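Mannonate dehydratase (Streptococcus suis, PDB 3BDK) probably catalyses the dehydration of D-mannonate to 2-dehydro-3-deoxy-D-gluconate, with ferrous iron or manganese as cofactor, in the pathway that interconverts pentoses and glucuronate. Local coordinates at residues M23-Y28 with E37-I42; Q46-A51 with L78-I83; R333-D338 with G346-A351. One frame throughout, in Å; residues are numbered along the deposited sequence.

Contact 1. Residues M23-Y28 with E37-I42; sequences MSFRWY and EEIKAI. With DNO (D-mannose), chain C.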
loop_
_atom_site.group_PDB
_atom_site.type_symbol
_atom_site.label_atom_id
_atom_site.label_comp_id
_atom_site.label_asym_id
_atom_site.label_seq_id
_atom_site.Cartn_x
_atom_site.Cartn_y
_atom_site.Cartn_z
ATOM N N MET A 23 8.711 -5.009 -8.884
ATOM C CA MET A 23 8.017 -3.755 -8.635
ATOM C C MET A 23 8.902 -2.600 -9.049
ATOM O O MET A 23 10.080 -2.595 -8.740
ATOM C CB MET A 23 7.628 -3.638 -7.160
ATOM C CG MET A 23 6.189 -3.166 -6.930
ATOM S SD MET A 23 4.909 -4.314 -7.510
ATOM C CE MET A 23 5.590 -5.870 -6.935
ATOM N N SER A 24 8.327 -1.634 -9.762
ATOM C CA SER A 24 9.086 -0.533 -10.350
ATOM C C SER A 24 8.342 0.767 -10.178
ATOM O O SER A 24 7.288 0.769 -9.584
ATOM C CB SER A 24 9.351 -0.818 -11.814
ATOM O OG SER A 24 9.916 -2.104 -11.920
ATOM N N PHE A 25 8.869 1.865 -10.705
ATOM C CA PHE A 25 8.372 3.181 -10.331
ATOM C C PHE A 25 9.009 4.246 -11.218
ATOM O O PHE A 25 10.229 4.288 -11.374
ATOM C CB PHE A 25 8.751 3.440 -8.865
ATOM C CG PHE A 25 7.795 4.302 -8.110
ATOM C CD1 PHE A 25 8.086 5.633 -7.874
ATOM C CD2 PHE A 25 6.621 3.775 -7.575
ATOM C CE1 PHE A 25 7.211 6.436 -7.145
ATOM C CE2 PHE A 25 5.741 4.578 -6.840
ATOM C CZ PHE A 25 6.034 5.894 -6.631
ATOM N N ARG A 26 8.199 5.125 -11.790
ATOM C CA ARG A 26 8.735 6.091 -12.734
ATOM C C ARG A 26 9.451 7.219 -12.023
ATOM O O ARG A 26 8.940 7.751 -11.041
ATOM C CB ARG A 26 7.636 6.649 -13.638
ATOM C CG ARG A 26 8.157 7.384 -14.851
ATOM C CD ARG A 26 7.053 7.605 -15.836
ATOM N NE ARG A 26 7.426 8.486 -16.938
ATOM C CZ ARG A 26 6.680 8.651 -18.025
ATOM N NH1 ARG A 26 5.534 7.994 -18.128
ATOM N NH2 ARG A 26 7.074 9.466 -19.003
ATOM N N TRP A 27 10.636 7.571 -12.518
ATOM C CA TRP A 27 11.384 8.715 -12.004
ATOM C C TRP A 27 11.763 9.657 -13.154
ATOM O O TRP A 27 12.348 9.238 -14.150
ATOM C CB TRP A 27 12.613 8.246 -11.208
ATOM C CG TRP A 27 13.390 9.372 -10.552
ATOM C CD1 TRP A 27 12.971 10.183 -9.525
ATOM C CD2 TRP A 27 14.716 9.805 -10.885
ATOM N NE1 TRP A 27 13.955 11.093 -9.205
ATOM C CE2 TRP A 27 15.033 10.887 -10.020
ATOM C CE3 TRP A 27 15.668 9.385 -11.832
ATOM C CZ2 TRP A 27 16.253 11.553 -10.072
ATOM C CZ3 TRP A 27 16.887 10.053 -11.888
ATOM C CH2 TRP A 27 17.168 11.128 -11.010
ATOM N N TYR A 28 11.416 10.930 -13.008
ATOM C CA TYR A 28 11.593 11.915 -14.081
ATOM C C TYR A 28 12.973 12.597 -14.154
ATOM O O TYR A 28 13.098 13.716 -14.677
ATOM C CB TYR A 28 10.457 12.956 -14.043
ATOM C CG TYR A 28 9.193 12.437 -14.681
ATOM C CD1 TYR A 28 8.362 11.538 -14.003
ATOM C CD2 TYR A 28 8.841 12.814 -15.979
ATOM C CE1 TYR A 28 7.202 11.040 -14.602
ATOM C CE2 TYR A 28 7.687 12.323 -16.583
ATOM C CZ TYR A 28 6.871 11.434 -15.892
ATOM O OH TYR A 28 5.725 10.945 -16.495
ATOM N N GLU A 37 15.909 8.377 -3.033
ATOM C CA GLU A 37 15.924 8.100 -1.591
ATOM C C GLU A 37 14.520 7.642 -1.232
ATOM O O GLU A 37 14.315 6.532 -0.728
ATOM N N GLU A 38 13.560 8.498 -1.573
ATOM C CA GLU A 38 12.141 8.271 -1.351
ATOM C C GLU A 38 11.637 7.033 -2.070
ATOM O O GLU A 38 10.860 6.259 -1.508
ATOM C CB GLU A 38 11.348 9.500 -1.784
ATOM C CG GLU A 38 11.762 10.759 -1.062
ATOM C CD GLU A 38 10.994 11.987 -1.513
ATOM O OE1 GLU A 38 10.213 11.913 -2.487
ATOM O OE2 GLU A 38 11.184 13.049 -0.886
ATOM N N ILE A 39 12.097 6.830 -3.303
ATOM C CA ILE A 39 11.638 5.695 -4.116
ATOM C C ILE A 39 12.199 4.378 -3.614
ATOM O O ILE A 39 11.485 3.376 -3.586
ATOM C CB ILE A 39 11.904 5.903 -5.644
ATOM C CG1 ILE A 39 11.054 7.068 -6.171
ATOM C CG2 ILE A 39 11.607 4.627 -6.435
ATOM C CD1 ILE A 39 11.328 7.466 -7.620
ATOM N N LYS A 40 13.476 4.390 -3.221
ATOM C CA LYS A 40 14.126 3.224 -2.595
ATOM C C LYS A 40 13.457 2.859 -1.259
ATOM O O LYS A 40 13.433 1.687 -0.864
ATOM C CB LYS A 40 15.644 3.495 -2.421
ATOM C CG LYS A 40 16.469 2.479 -1.580
ATOM C CD LYS A 40 16.329 1.027 -2.077
ATOM C CE LYS A 40 17.475 0.119 -1.607
ATOM N NZ LYS A 40 17.119 -1.334 -1.795
ATOM N N ALA A 41 12.904 3.866 -0.585
ATOM C CA ALA A 41 12.265 3.690 0.721
ATOM C C ALA A 41 10.988 2.838 0.738
ATOM O O ALA A 41 10.623 2.310 1.779
ATOM C CB ALA A 41 12.006 5.045 1.357
ATOM N N ILE A 42 10.306 2.722 -0.404
ATOM C CA ILE A 42 9.090 1.907 -0.538
ATOM C C ILE A 42 9.471 0.447 -0.420
ATOM O O ILE A 42 10.388 0.003 -1.107
ATOM C CB ILE A 42 8.418 2.122 -1.923
ATOM C CG1 ILE A 42 7.897 3.551 -2.059
ATOM C CG2 ILE A 42 7.304 1.106 -2.167
ATOM C CD1 ILE A 42 7.767 4.022 -3.503
HETATM C C1 DNO C . -0.140 9.152 -19.459
HETATM C C2 DNO C . 1.090 8.783 -18.613
HETATM C C3 DNO C . 2.277 9.794 -18.703
HETATM C C4 DNO C . 2.916 10.184 -20.076
HETATM C C5 DNO C . 3.099 9.094 -21.175
HETATM C C6 DNO C . 4.296 9.456 -22.064
HETATM O O1 DNO C . -1.204 8.548 -19.312
HETATM O O2 DNO C . 1.510 7.437 -18.900
HETATM O O3 DNO C . 3.334 9.312 -17.879
HETATM O O4 DNO C . 2.241 11.333 -20.604
HETATM O O5 DNO C . 3.318 7.775 -20.651
HETATM O O6 DNO C . 3.829 10.122 -23.241
#
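One face of the Phe25 ring is covered by the methyl tip of Ile42, whose CD1 stands 4.1 Å from the ring centroid and 17° off the normal, a CH-pi contact displaced toward the CE2-CZ rim. Ile39 comes to the same ring obliquely, its CG1 3.7 Å from Phe25 CD1, while its CG2 methyl rests against Phe25 CB. The end of Ile39 reaches further and lies against Trp27, Ile39 CD1 3.7 Å from Trp27 CD1, the two side chains crossing at about a right angle. With CG1 of Ile39 anti to its carbonyl carbon (chi1 -66°) and the chain then extended, CD1 is carried between the two aromatic residues. The indole NE1 is satisfied by Val34 O. These side chains seat the short helix 36-40 against the segment that runs beside strand 47-50 of the xylose isomerase-like TIM barrel. Residues alternate along that segment: Phe25 and Trp27 turn to the helix, whereas Arg26 turns from it into the sugar pocket. Its extended chain brings the guanidinium to the bound D-mannose, with O5 in plane at the edge and a weak 3.4 Å hydrogen bond from Arg26 NH1 to O5; the nearer O3, 2.6 Å from Arg26 NH1, approaches obliquely. O3 also donates to Tyr28 OH over 3.2 Å, and Tyr345 OH is hydrogen-bonded to the ligand.

Contact 2. Residues Q46-A51 with L78-I83; sequences QGIVTA and LEITVI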
loop_
_atom_site.group_PDB
_atom_site.type_symbol
_atom_site.label_atom_id
_atom_site.label_comp_id
_atom_site.label_asym_id
_atom_site.label_seq_id
_atom_site.Cartn_x
_atom_site.Cartn_y
_atom_site.Cartn_z
ATOM N N GLN A 46 12.029 -2.260 -6.455
ATOM C CA GLN A 46 13.302 -2.638 -7.088
ATOM C C GLN A 46 13.642 -1.761 -8.292
ATOM O O GLN A 46 14.662 -1.055 -8.301
ATOM C CB GLN A 46 13.276 -4.100 -7.540
ATOM C CG GLN A 46 12.816 -5.108 -6.506
ATOM C CD GLN A 46 13.273 -6.508 -6.846
ATOM O OE1 GLN A 46 14.416 -6.707 -7.250
ATOM N NE2 GLN A 46 12.396 -7.483 -6.678
ATOM N N GLY A 47 12.778 -1.826 -9.305
ATOM C CA GLY A 47 13.025 -1.201 -10.588
ATOM C C GLY A 47 12.710 0.271 -10.580
ATOM O O GLY A 47 11.770 0.719 -9.926
ATOM N N ILE A 48 13.510 1.035 -11.300
ATOM C CA ILE A 48 13.150 2.390 -11.581
ATOM C C ILE A 48 12.719 2.403 -13.062
ATOM O O ILE A 48 12.945 1.421 -13.781
ATOM C CB ILE A 48 14.304 3.362 -11.202
ATOM C CG1 ILE A 48 13.761 4.739 -10.813
ATOM C CG2 ILE A 48 15.331 3.471 -12.311
ATOM C CD1 ILE A 48 14.677 5.509 -9.878
ATOM N N VAL A 49 12.065 3.480 -13.494
ATOM C CA VAL A 49 11.514 3.609 -14.836
ATOM C C VAL A 49 11.653 5.077 -15.234
ATOM O O VAL A 49 11.060 5.961 -14.615
ATOM C CB VAL A 49 10.022 3.186 -14.885
ATOM C CG1 VAL A 49 9.330 3.751 -16.116
ATOM C CG2 VAL A 49 9.877 1.682 -14.848
ATOM N N THR A 50 12.451 5.344 -16.257
ATOM C CA THR A 50 12.753 6.721 -16.627
ATOM C C THR A 50 13.148 6.844 -18.100
ATOM O O THR A 50 13.201 5.853 -18.828
ATOM C CB THR A 50 13.874 7.313 -15.722
ATOM O OG1 THR A 50 14.099 8.697 -16.054
ATOM C CG2 THR A 50 15.163 6.519 -15.869
ATOM N N ALA A 51 13.422 8.074 -18.513
ATOM C CA ALA A 51 13.828 8.368 -19.865
ATOM C C ALA A 51 14.780 9.557 -19.830
ATOM O O ALA A 51 14.974 10.168 -18.773
ATOM C CB ALA A 51 12.606 8.686 -20.713
ATOM N N LEU A 78 19.090 1.081 -6.488
ATOM C CA LEU A 78 18.056 0.704 -7.445
ATOM C C LEU A 78 18.605 0.523 -8.858
ATOM O O LEU A 78 19.779 0.816 -9.128
ATOM C CB LEU A 78 16.922 1.741 -7.451
ATOM C CG LEU A 78 16.010 1.855 -6.223
ATOM C CD1 LEU A 78 14.916 2.854 -6.523
ATOM C CD2 LEU A 78 15.427 0.509 -5.796
ATOM N N GLU A 79 17.716 0.087 -9.752
ATOM C CA GLU A 79 18.062 -0.441 -11.068
ATOM C C GLU A 79 17.035 -0.022 -12.136
ATOM O O GLU A 79 15.830 0.018 -11.859
ATOM C CB GLU A 79 18.121 -1.975 -10.969
ATOM C CG GLU A 79 17.852 -2.726 -12.256
ATOM C CD GLU A 79 17.905 -4.233 -12.086
ATOM O OE1 GLU A 79 18.800 -4.862 -12.696
ATOM O OE2 GLU A 79 17.059 -4.791 -11.348
ATOM N N ILE A 80 17.502 0.269 -13.352
ATOM C CA ILE A 80 16.590 0.460 -14.493
ATOM C C ILE A 80 16.096 -0.872 -15.058
ATOM O O ILE A 80 16.893 -1.704 -15.485
ATOM C CB ILE A 80 17.236 1.218 -15.635
ATOM C CG1 ILE A 80 18.104 2.370 -15.102
ATOM C CG2 ILE A 80 16.150 1.674 -16.601
ATOM C CD1 ILE A 80 17.528 3.776 -15.304
ATOM N N THR A 81 14.781 -1.057 -15.068
ATOM C CA THR A 81 14.169 -2.298 -15.537
ATOM C C THR A 81 13.468 -2.106 -16.892
ATOM O O THR A 81 13.212 -3.082 -17.611
ATOM C CB THR A 81 13.161 -2.836 -14.491
ATOM O OG1 THR A 81 12.552 -4.052 -14.955
ATOM C CG2 THR A 81 12.079 -1.799 -14.199
ATOM N N VAL A 82 13.169 -0.840 -17.212
ATOM C CA VAL A 82 12.339 -0.428 -18.344
ATOM C C VAL A 82 12.562 1.055 -18.574
ATOM O O VAL A 82 12.763 1.805 -17.626
ATOM C CB VAL A 82 10.823 -0.590 -18.042
ATOM C CG1 VAL A 82 9.974 0.005 -19.168
ATOM C CG2 VAL A 82 10.440 -2.051 -17.790
ATOM N N ILE A 83 12.516 1.484 -19.828
ATOM C CA ILE A 83 12.573 2.907 -20.135
ATOM C C ILE A 83 11.198 3.391 -20.560
ATOM O O ILE A 83 10.614 2.862 -21.502
ATOM C CB ILE A 83 13.640 3.218 -21.211
ATOM C CG1 ILE A 83 15.031 3.138 -20.573
ATOM C CG2 ILE A 83 13.407 4.599 -21.860
ATOM C CD1 ILE A 83 16.159 3.491 -21.482
#
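Two neighbouring parallel strands of the barrel, 47-50 and 79-84, meet here as the ends of a beta-alpha-beta unit. Ile48 sits astride the join with both backbone polar atoms engaged: its N donates to Glu79 O at 2.6 Å, nearly straight at 167°, and its O accepts a weak, longer bond of 3.3 Å from Thr81 N. Gly47 CA also approaches Glu79 O, adding a CA-H...O contact. Beyond Thr81 the strands are joined more loosely: Val49 CA makes a fairly straight CA-H...O contact with Val82 O, Ile83 CA a more bent one with Thr50 O. The short segments 47-50 and 79-83 are inclined at 59°; Thr81 has no counterpart in the register, and its backbone departs from extended there. Helix 63-74 makes the crossover between them, and its Val73 packs against Ile48 and Leu78 on the outer side of the sheet. On that side Ile80 CD1 lies between two methyls, 3.7 Å from Ile48 CG2 and 3.7 Å from Thr50 CG2. The Thr50 methyl lies between its backbone N and carbonyl carbon, whereas OG1, anti to the N (chi1 -177°), is hydrogen-bonded to Trp27 O. On the other face Val49 and Val82 run side by side, pointing the same way, with Val49 CG2 4.0 Å from Val82 CB. Thr81 CG2 reaches back over the neighbouring strand, 3.8 Å from Gly47 CA, where the lack of a side chain makes room for it. The carboxylate of Glu79 forms a salt bridge with Lys22.

Contact 3. Residues R333-D338 with G346-A351; sequences RRIWGD and GLYDRA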
loop_
_atom_site.group_PDB
_atom_site.type_symbol
_atom_site.label_atom_id
_atom_site.label_comp_id
_atom_site.label_asym_id
_atom_site.label_seq_id
_atom_site.Cartn_x
_atom_site.Cartn_y
_atom_site.Cartn_z
ATOM N N ARG A 333 -3.751 9.187 -6.863
ATOM C CA ARG A 333 -4.513 10.348 -6.417
ATOM C C ARG A 333 -3.597 11.417 -5.832
ATOM O O ARG A 333 -2.474 11.127 -5.416
ATOM C CB ARG A 333 -5.565 9.934 -5.385
ATOM C CG ARG A 333 -6.524 8.861 -5.872
ATOM C CD ARG A 333 -6.653 7.735 -4.861
ATOM N NE ARG A 333 -7.359 8.160 -3.655
ATOM C CZ ARG A 333 -6.940 7.913 -2.418
ATOM N NH1 ARG A 333 -5.814 7.240 -2.219
ATOM N NH2 ARG A 333 -7.646 8.338 -1.379
ATOM N N ARG A 334 -4.081 12.654 -5.804
ATOM C CA ARG A 334 -3.455 13.704 -5.010
ATOM C C ARG A 334 -3.942 13.670 -3.566
ATOM O O ARG A 334 -5.029 14.157 -3.255
ATOM C CB ARG A 334 -3.731 15.078 -5.625
ATOM C CG ARG A 334 -2.913 16.206 -5.018
ATOM C CD ARG A 334 -3.281 17.547 -5.633
ATOM N NE ARG A 334 -2.877 17.634 -7.034
ATOM C CZ ARG A 334 -1.618 17.561 -7.455
ATOM N NH1 ARG A 334 -0.634 17.400 -6.581
ATOM N NH2 ARG A 334 -1.343 17.651 -8.748
ATOM N N ILE A 335 -3.131 13.090 -2.687
ATOM C CA ILE A 335 -3.447 13.051 -1.258
ATOM C C ILE A 335 -2.328 13.607 -0.368
ATOM O O ILE A 335 -1.162 13.645 -0.765
ATOM C CB ILE A 335 -3.932 11.655 -0.748
ATOM C CG1 ILE A 335 -2.775 10.785 -0.238
ATOM C CG2 ILE A 335 -4.814 10.944 -1.773
ATOM C CD1 ILE A 335 -2.007 10.082 -1.246
ATOM N N TRP A 336 -2.720 14.041 0.832
ATOM C CA TRP A 336 -1.812 14.467 1.895
ATOM C C TRP A 336 -1.000 15.712 1.547
ATOM O O TRP A 336 0.177 15.789 1.886
ATOM C CB TRP A 336 -0.860 13.342 2.320
ATOM C CG TRP A 336 -1.480 12.037 2.632
ATOM C CD1 TRP A 336 -2.767 11.800 3.014
ATOM C CD2 TRP A 336 -0.818 10.765 2.638
ATOM N NE1 TRP A 336 -2.957 10.456 3.235
ATOM C CE2 TRP A 336 -1.775 9.798 3.011
ATOM C CE3 TRP A 336 0.491 10.349 2.347
ATOM C CZ2 TRP A 336 -1.473 8.443 3.086
ATOM C CZ3 TRP A 336 0.793 9.012 2.426
ATOM C CH2 TRP A 336 -0.186 8.070 2.790
ATOM N N GLY A 337 -1.639 16.666 0.869
ATOM C CA GLY A 337 -1.024 17.949 0.544
ATOM C C GLY A 337 0.125 17.891 -0.451
ATOM O O GLY A 337 0.906 18.848 -0.557
ATOM N N ASP A 338 0.230 16.773 -1.175
ATOM C CA ASP A 338 1.217 16.606 -2.252
ATOM C C ASP A 338 1.123 17.716 -3.302
ATOM O O ASP A 338 0.054 17.934 -3.888
ATOM C CB ASP A 338 1.065 15.239 -2.916
ATOM C CG ASP A 338 2.393 14.658 -3.335
ATOM O OD1 ASP A 338 3.267 15.455 -3.750
ATOM O OD2 ASP A 338 2.570 13.418 -3.243
ATOM N N GLY A 346 2.719 12.436 -8.135
ATOM C CA GLY A 346 3.155 12.514 -6.740
ATOM C C GLY A 346 3.549 11.152 -6.186
ATOM O O GLY A 346 3.217 10.106 -6.768
ATOM N N LEU A 347 4.244 11.156 -5.051
ATOM C CA LEU A 347 4.848 9.938 -4.519
ATOM C C LEU A 347 3.884 9.071 -3.727
ATOM O O LEU A 347 3.982 7.845 -3.753
ATOM C CB LEU A 347 6.069 10.295 -3.667
ATOM C CG LEU A 347 6.650 9.272 -2.677
ATOM C CD1 LEU A 347 7.445 8.199 -3.371
ATOM C CD2 LEU A 347 7.515 10.007 -1.687
ATOM N N TYR A 348 2.937 9.707 -3.048
ATOM C CA TYR A 348 2.142 9.044 -2.003
ATOM C C TYR A 348 1.213 7.950 -2.487
ATOM O O TYR A 348 1.465 6.762 -2.234
ATOM C CB TYR A 348 1.379 10.071 -1.185
ATOM C CG TYR A 348 2.260 11.156 -0.610
ATOM C CD1 TYR A 348 3.530 10.861 -0.113
ATOM C CD2 TYR A 348 1.812 12.464 -0.537
ATOM C CE1 TYR A 348 4.340 11.839 0.435
ATOM C CE2 TYR A 348 2.618 13.470 0.005
ATOM C CZ TYR A 348 3.882 13.138 0.493
ATOM O OH TYR A 348 4.683 14.118 1.027
ATOM N N ASP A 349 0.159 8.324 -3.198
ATOM C CA ASP A 349 -0.782 7.307 -3.706
ATOM C C ASP A 349 -0.105 6.294 -4.632
ATOM O O ASP A 349 -0.453 5.121 -4.655
ATOM C CB ASP A 349 -1.998 7.931 -4.378
ATOM C CG ASP A 349 -3.184 6.992 -4.394
ATOM O OD1 ASP A 349 -3.393 6.291 -3.374
ATOM O OD2 ASP A 349 -3.912 6.949 -5.420
ATOM N N ARG A 350 0.899 6.750 -5.367
ATOM C CA ARG A 350 1.683 5.853 -6.189
ATOM C C ARG A 350 2.286 4.770 -5.285
ATOM O O ARG A 350 2.107 3.573 -5.520
ATOM C CB ARG A 350 2.734 6.656 -6.922
ATOM C CG ARG A 350 2.802 6.372 -8.399
ATOM C CD ARG A 350 2.932 7.652 -9.253
ATOM N NE ARG A 350 4.020 8.565 -8.869
ATOM C CZ ARG A 350 5.320 8.350 -9.088
ATOM N NH1 ARG A 350 5.735 7.227 -9.659
ATOM N NH2 ARG A 350 6.213 9.255 -8.720
ATOM N N ALA A 351 2.944 5.178 -4.206
ATOM C CA ALA A 351 3.507 4.187 -3.255
ATOM C C ALA A 351 2.439 3.310 -2.592
ATOM O O ALA A 351 2.584 2.076 -2.570
ATOM C CB ALA A 351 4.379 4.855 -2.237
HETATM O O HOH W 1 0.251 9.883 -5.922
#
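Asp349, near the N-terminal end of helix 348-368, reaches Arg333. Its CB lies beside Arg333 N and O, and CG, anti to the backbone N (chi1 -157°), directs the carboxylate at that residue's backbone and side chain. OD2 accepts from Arg333 N at 2.7 Å, on its anti side, while OD1 forms a salt bridge with Arg333 NH1 at 2.8 Å. That NH1 comes from above the carboxylate, although OD1 lies in the guanidinium plane. Ile335 CG2 covers one guanidinium face, and Arg333 NH2 has further partners in Asp142 and in Ala41 O of the second subunit. One residue earlier, the Tyr348 ring lies between Asp338 OD2 over one face and Trp336 CE3, 3.5 Å from Tyr348 CG, over the other. Ile335 O lies at the ring edge. Asp338 OD2 also receives a weak hydrogen bond from Leu347 N, and OD1 is hydrogen-bonded to Thr340 OG1. Water 1 bridges Arg333 O and Arg350 N. Trp336 NE1 is hydrogen-bonded to Glu38 O of the second subunit, and the Tyr348 rings of both subunits meet. A type I' beta turn, Ile335 to Asp338, thus packs on the N-terminal part of helix 348-368 at the dimer interface.

Overall arrangement
The contacts follow one another along the chain, each closing before the next opens. Contacts 1 and 2 have centres about 9 Å apart and share the beginning of the barrel: helix 36-40 leads into strand 47-50, and segment 23-28 is probably hydrogen-bonded to that strand through Met23 O to Gly47 N and Trp27 N to Val49 O. Contact 3, its centre about 13 Å from that of contact 1, follows the last barrel strand, 327-328, yet Arg350 and Ala351 pack on Phe25 and Ile42. Contacts 2 and 3, centres about 20 Å apart, do not touch. Contacts 1 and 3 both reach the second subunit; contact 1, which also holds Arg26 and Tyr28, therefore lies between sugar pocket and dimer interface.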